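Local coordinates for D-isomer specific 2-hydroxyacid dehydrogenase family protein (Desulfovibrio vulgaris, PDB 5TX7), which probably catalyses the NAD-dependent interconversion of D-2-hydroxyacids and 2-oxoacids, at residues G15-A20 with T297-T302; K38-A43 with L61-G66. All coordinates share one frame; numbering follows the deposited sequence.

Contact 1. Residues G15-A20 with T297-T302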
loop_
_atom_site.group_PDB
_atom_site.type_symbol
_atom_site.label_atom_id
_atom_site.label_comp_id
_atom_site.label_asym_id
_atom_site.label_seq_id
_atom_site.Cartn_x
_atom_site.Cartn_y
_atom_site.Cartn_z
ATOM N N GLY A 15 14.663 -20.458 -0.004
ATOM C CA GLY A 15 14.016 -21.461 -0.837
ATOM C C GLY A 15 13.155 -20.946 -1.985
ATOM O O GLY A 15 12.525 -21.751 -2.671
ATOM N N ASP A 16 13.113 -19.626 -2.208
ATOM C CA ASP A 16 12.224 -19.057 -3.236
ATOM C C ASP A 16 12.924 -18.443 -4.443
ATOM O O ASP A 16 12.264 -18.018 -5.370
ATOM C CB ASP A 16 11.219 -18.070 -2.622
ATOM C CG ASP A 16 11.873 -16.871 -1.932
ATOM O OD1 ASP A 16 13.104 -16.735 -1.904
ATOM O OD2 ASP A 16 11.131 -16.057 -1.366
ATOM N N ILE A 17 14.249 -18.373 -4.419
ATOM C CA ILE A 17 15.046 -17.964 -5.565
ATOM C C ILE A 17 16.094 -19.065 -5.777
ATOM O O ILE A 17 15.921 -20.166 -5.275
ATOM C CB ILE A 17 15.626 -16.529 -5.414
ATOM C CG1 ILE A 17 16.597 -16.408 -4.234
ATOM C CG2 ILE A 17 14.491 -15.554 -5.243
ATOM C CD1 ILE A 17 17.326 -15.092 -4.162
ATOM N N SER A 18 17.140 -18.779 -6.538
ATOM C CA SER A 18 18.092 -19.787 -6.981
ATOM C C SER A 18 19.529 -19.301 -6.819
ATOM O O SER A 18 19.839 -18.159 -7.144
ATOM C CB SER A 18 17.840 -20.098 -8.453
ATOM O OG SER A 18 18.785 -21.033 -8.934
ATOM N N TRP A 19 20.391 -20.189 -6.325
ATOM C CA TRP A 19 21.836 -19.943 -6.284
ATOM C C TRP A 19 22.496 -20.212 -7.649
ATOM O O TRP A 19 23.697 -20.005 -7.792
ATOM C CB TRP A 19 22.504 -20.819 -5.211
ATOM C CG TRP A 19 22.134 -20.445 -3.848
ATOM C CD1 TRP A 19 21.174 -21.022 -3.071
ATOM C CD2 TRP A 19 22.691 -19.388 -3.077
ATOM N NE1 TRP A 19 21.097 -20.383 -1.860
ATOM C CE2 TRP A 19 22.026 -19.377 -1.834
ATOM C CE3 TRP A 19 23.699 -18.437 -3.314
ATOM C CZ2 TRP A 19 22.329 -18.457 -0.831
ATOM C CZ3 TRP A 19 24.000 -17.515 -2.314
ATOM C CH2 TRP A 19 23.302 -17.535 -1.087
ATOM N N ALA A 20 21.731 -20.661 -8.643
ATOM C CA ALA A 20 22.300 -21.043 -9.944
ATOM C C ALA A 20 23.335 -20.066 -10.546
ATOM O O ALA A 20 24.365 -20.515 -11.061
ATOM C CB ALA A 20 21.194 -21.333 -10.951
ATOM N N THR A 297 17.736 -9.847 -7.715
ATOM C CA THR A 297 18.669 -8.891 -8.294
ATOM C C THR A 297 20.004 -8.929 -7.545
ATOM O O THR A 297 21.080 -8.921 -8.156
ATOM C CB THR A 297 18.065 -7.466 -8.248
ATOM O OG1 THR A 297 16.894 -7.431 -9.082
ATOM C CG2 THR A 297 19.073 -6.391 -8.704
ATOM N N LEU A 298 19.906 -8.949 -6.217
ATOM C CA LEU A 298 21.052 -9.119 -5.329
ATOM C C LEU A 298 21.888 -10.369 -5.659
ATOM O O LEU A 298 23.119 -10.321 -5.645
ATOM C CB LEU A 298 20.572 -9.110 -3.875
ATOM C CG LEU A 298 21.565 -9.200 -2.740
ATOM C CD1 LEU A 298 22.716 -8.230 -2.889
ATOM C CD2 LEU A 298 20.825 -8.957 -1.432
ATOM N N MET A 299 21.213 -11.467 -5.973
ATOM C CA MET A 299 21.884 -12.700 -6.366
ATOM C C MET A 299 22.661 -12.501 -7.659
ATOM O O MET A 299 23.825 -12.855 -7.730
ATOM C CB MET A 299 20.865 -13.830 -6.537
ATOM C CG MET A 299 21.462 -15.202 -6.858
ATOM S SD MET A 299 22.328 -15.984 -5.489
ATOM C CE MET A 299 20.950 -16.344 -4.397
ATOM N N ASP A 300 21.999 -11.946 -8.683
ATOM C CA ASP A 300 22.626 -11.696 -9.987
ATOM C C ASP A 300 23.825 -10.755 -9.895
ATOM O O ASP A 300 24.874 -11.028 -10.507
ATOM C CB ASP A 300 21.628 -11.113 -10.981
ATOM C CG ASP A 300 20.645 -12.148 -11.541
ATOM O OD1 ASP A 300 21.007 -13.339 -11.698
ATOM O OD2 ASP A 300 19.491 -11.744 -11.864
ATOM N N SER A 301 23.675 -9.666 -9.134
ATOM C CA SER A 301 24.759 -8.694 -8.948
ATOM C C SER A 301 25.939 -9.289 -8.197
ATOM O O SER A 301 27.078 -8.966 -8.495
ATOM C CB SER A 301 24.268 -7.443 -8.208
ATOM O OG SER A 301 23.317 -6.715 -8.971
ATOM N N THR A 302 25.664 -10.155 -7.226
ATOM C CA THR A 302 26.706 -10.924 -6.549
ATOM C C THR A 302 27.444 -11.874 -7.526
ATOM O O THR A 302 28.676 -11.991 -7.458
ATOM C CB THR A 302 26.112 -11.708 -5.371
ATOM O OG1 THR A 302 25.515 -10.766 -4.460
ATOM C CG2 THR A 302 27.166 -12.521 -4.643
#

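Contact 2. Residues K38-A43 with L61-G66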
loop_
_atom_site.group_PDB
_atom_site.type_symbol
_atom_site.label_atom_id
_atom_site.label_comp_id
_atom_site.label_asym_id
_atom_site.label_seq_id
_atom_site.Cartn_x
_atom_site.Cartn_y
_atom_site.Cartn_z
ATOM N N LYS A 38 32.140 -20.312 14.618
ATOM C CA LYS A 38 32.200 -21.241 13.493
ATOM C C LYS A 38 32.655 -20.598 12.179
ATOM O O LYS A 38 32.714 -21.289 11.145
ATOM C CB LYS A 38 30.811 -21.889 13.302
ATOM C CG LYS A 38 30.358 -22.801 14.447
ATOM C CD LYS A 38 30.413 -24.283 14.071
ATOM C CE LYS A 38 29.866 -25.169 15.180
ATOM N NZ LYS A 38 30.859 -25.329 16.277
ATOM N N ILE A 39 32.997 -19.307 12.202
ATOM C CA ILE A 39 33.332 -18.583 10.959
ATOM C C ILE A 39 34.575 -19.161 10.280
ATOM O O ILE A 39 34.538 -19.412 9.082
ATOM C CB ILE A 39 33.510 -17.057 11.192
ATOM C CG1 ILE A 39 32.172 -16.412 11.558
ATOM C CG2 ILE A 39 34.065 -16.357 9.951
ATOM C CD1 ILE A 39 32.305 -15.034 12.188
ATOM N N ILE A 40 35.647 -19.387 11.048
ATOM C CA ILE A 40 36.912 -19.871 10.481
ATOM C C ILE A 40 36.758 -21.290 9.922
ATOM O O ILE A 40 37.200 -21.547 8.806
ATOM C CB ILE A 40 38.089 -19.876 11.496
ATOM C CG1 ILE A 40 38.248 -18.558 12.265
ATOM C CG2 ILE A 40 39.387 -20.228 10.790
ATOM C CD1 ILE A 40 38.372 -17.336 11.410
ATOM N N GLU A 41 36.154 -22.199 10.704
ATOM C CA GLU A 41 35.842 -23.580 10.259
ATOM C C GLU A 41 35.185 -23.633 8.887
ATOM O O GLU A 41 35.618 -24.362 7.991
ATOM C CB GLU A 41 34.862 -24.256 11.218
ATOM C CG GLU A 41 35.478 -24.793 12.491
ATOM C CD GLU A 41 34.457 -25.461 13.404
ATOM O OE1 GLU A 41 33.332 -25.784 12.926
ATOM O OE2 GLU A 41 34.797 -25.653 14.608
ATOM N N ARG A 42 34.116 -22.855 8.752
ATOM C CA ARG A 42 33.277 -22.908 7.570
ATOM C C ARG A 42 33.892 -22.200 6.374
ATOM O O ARG A 42 33.718 -22.641 5.220
ATOM C CB ARG A 42 31.897 -22.336 7.898
ATOM C CG ARG A 42 31.150 -23.206 8.901
ATOM C CD ARG A 42 29.810 -22.615 9.270
ATOM N NE ARG A 42 29.120 -23.430 10.271
ATOM C CZ ARG A 42 27.889 -23.194 10.717
ATOM N NH1 ARG A 42 27.206 -22.155 10.256
ATOM N NH2 ARG A 42 27.337 -23.993 11.619
ATOM N N ALA A 43 34.608 -21.114 6.645
ATOM C CA ALA A 43 35.249 -20.331 5.592
ATOM C C ALA A 43 36.586 -20.929 5.123
ATOM O O ALA A 43 37.089 -20.550 4.053
ATOM C CB ALA A 43 35.440 -18.890 6.052
ATOM N N LEU A 61 40.162 -12.761 8.945
ATOM C CA LEU A 61 40.757 -12.630 7.606
ATOM C C LEU A 61 42.181 -13.211 7.522
ATOM O O LEU A 61 42.509 -13.891 6.572
ATOM C CB LEU A 61 40.756 -11.165 7.146
ATOM C CG LEU A 61 39.390 -10.481 6.948
ATOM C CD1 LEU A 61 39.508 -8.951 7.033
ATOM C CD2 LEU A 61 38.679 -10.901 5.673
ATOM N N GLN A 62 43.010 -12.955 8.520
ATOM C CA GLN A 62 44.356 -13.573 8.598
ATOM C C GLN A 62 44.370 -15.084 8.860
ATOM O O GLN A 62 45.346 -15.759 8.541
ATOM C CB GLN A 62 45.201 -12.892 9.671
ATOM C CG GLN A 62 45.628 -11.507 9.270
ATOM C CD GLN A 62 46.642 -10.981 10.221
ATOM O OE1 GLN A 62 46.375 -10.874 11.413
ATOM N NE2 GLN A 62 47.828 -10.667 9.711
ATOM N N ALA A 63 43.300 -15.608 9.449
ATOM C CA ALA A 63 43.133 -17.061 9.666
ATOM C C ALA A 63 42.545 -17.766 8.436
ATOM O O ALA A 63 42.308 -18.976 8.468
ATOM C CB ALA A 63 42.258 -17.319 10.881
ATOM N N LEU A 64 42.337 -17.017 7.340
ATOM C CA LEU A 64 41.877 -17.564 6.068
ATOM C C LEU A 64 42.849 -17.165 4.945
ATOM O O LEU A 64 42.509 -16.371 4.078
ATOM C CB LEU A 64 40.468 -17.040 5.787
ATOM C CG LEU A 64 39.381 -17.366 6.809
ATOM C CD1 LEU A 64 38.125 -16.566 6.496
ATOM C CD2 LEU A 64 39.059 -18.846 6.855
ATOM N N PRO A 65 44.078 -17.713 4.950
ATOM C CA PRO A 65 45.067 -17.298 3.952
ATOM C C PRO A 65 44.675 -17.647 2.512
ATOM O O PRO A 65 45.164 -17.022 1.571
ATOM C CB PRO A 65 46.335 -18.060 4.363
ATOM C CG PRO A 65 46.043 -18.672 5.685
ATOM C CD PRO A 65 44.570 -18.848 5.746
ATOM N N GLY A 66 43.802 -18.639 2.345
ATOM C CA GLY A 66 43.236 -18.952 1.042
ATOM C C GLY A 66 42.270 -17.924 0.492
ATOM O O GLY A 66 42.006 -17.923 -0.701
#

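Contact 1. Residues G15-A20 with T297-T302
A Met-aromatic contact joins Met299 to Trp19 where the loop after strand 3-6 crosses the C-terminal helix 292-310. In this family the C-terminal helix returns from the NAD-binding domain to pack on the flavodoxin-like substrate-binding domain, and the present helix fits that pattern. Met299 is the one helix residue of the segment that touches the loop. Its CG stands anti to the backbone N (chi1 -176°), which sends the chain out from the helix. Bends at the next two torsions then fold the thioether over the indole. Met299 CE sits over one face of the Trp19 six-membered ring, 3.8 Å from its centroid and 17° off the normal, a CH-pi contact. Met299 SD lies obliquely, 40° off the normal and beside the CE3 side of the ring, 3.6 Å from Trp19 CE3. The CB of Trp19 points away from the helix, but the indole swings back and its benzene part takes the methionine.

Ile17 meets the same methyl from another direction: Ile17 CD1 is 3.8 Å from Met299 CE. The backbone also takes part, since Met299 CG lies 3.4 Å from Ser18 O. No hydrogen bond crosses the contact, so it rests on packing. Ile22 of helix 20-23 also touches Met299, while Leu28 and Val30 of strand 27-30 pack on the indole. A salt bridge from Asp16 to Arg295 adds a polar tie between the loop and the helix.

Each side has its own internal bonds. Thr302 OG1 and Thr302 N reach Leu298 O from opposite faces of the carbonyl plane. In the loop, Ser18 precedes the turn into helix 20-23, and Ser18 OG accepts a capping bond from Ala20 N at 3.0 Å.

Contact 2. Residues K38-A43 with L61-G66
Leu64 fits against the short helix 39-43 with both methyls against Ala43, and CD2 also near Ile40. Ala43 is small, and the low surface at its CB is where the leucine end settles. Ala43 CB lies 3.6 Å from Leu64 CD1 and 3.7 Å from Leu64 CD2, so the two leucine methyls straddle the alanine methyl. Leu64 CD2 also rests on the helix backbone, 3.8 Å from Ile40 O.

The second bump comes from the helix. Ile40 CD1 reaches Ala63 CB at 3.9 Å, and Ile40 CG2 lies 4.1 Å from the same methyl. The two isoleucine branches thus share one alanine. CG1 lies beside the backbone N (chi1 -49°) and CG2 anti to it, and each branch reaches Ala63 CB by its own route. The side chains that meet are apolar, and no hydrogen bond crosses the contact.

Ala63 and Leu64 lie in the turn after helix 58-62, and strand 48-51 lies between the two helices in the chain. Ile39 packs on Thr34 and Val54, whereas Leu61 turns away from helix 39-43 and packs on Ala84 and Ala85 of helix 82-87.

In the fold
Both contacts belong to the part of the chain built on the five-stranded parallel sheet of strands 27-30, 3-6, 48-51, 69-72 and 92-93. Contact 1 ties a loop after strand 3-6 to the C-terminal helix, 277 residues apart at the closest ends. Contact 2 is local, its closest ends 18 residues apart, and falls in sequence between the segments of contact 1. Their centres are 24 Å apart and their nearest atoms about 13 Å apart, so they do not touch. Contact 2 is also more peripheral: its centre is 29 Å from the centre of the chain, that of contact 1 19 Å. The probable cofactor site, at a GxGxxG-like turn (Gly155, Gly157, Gly160), belongs to the other, seven-stranded sheet.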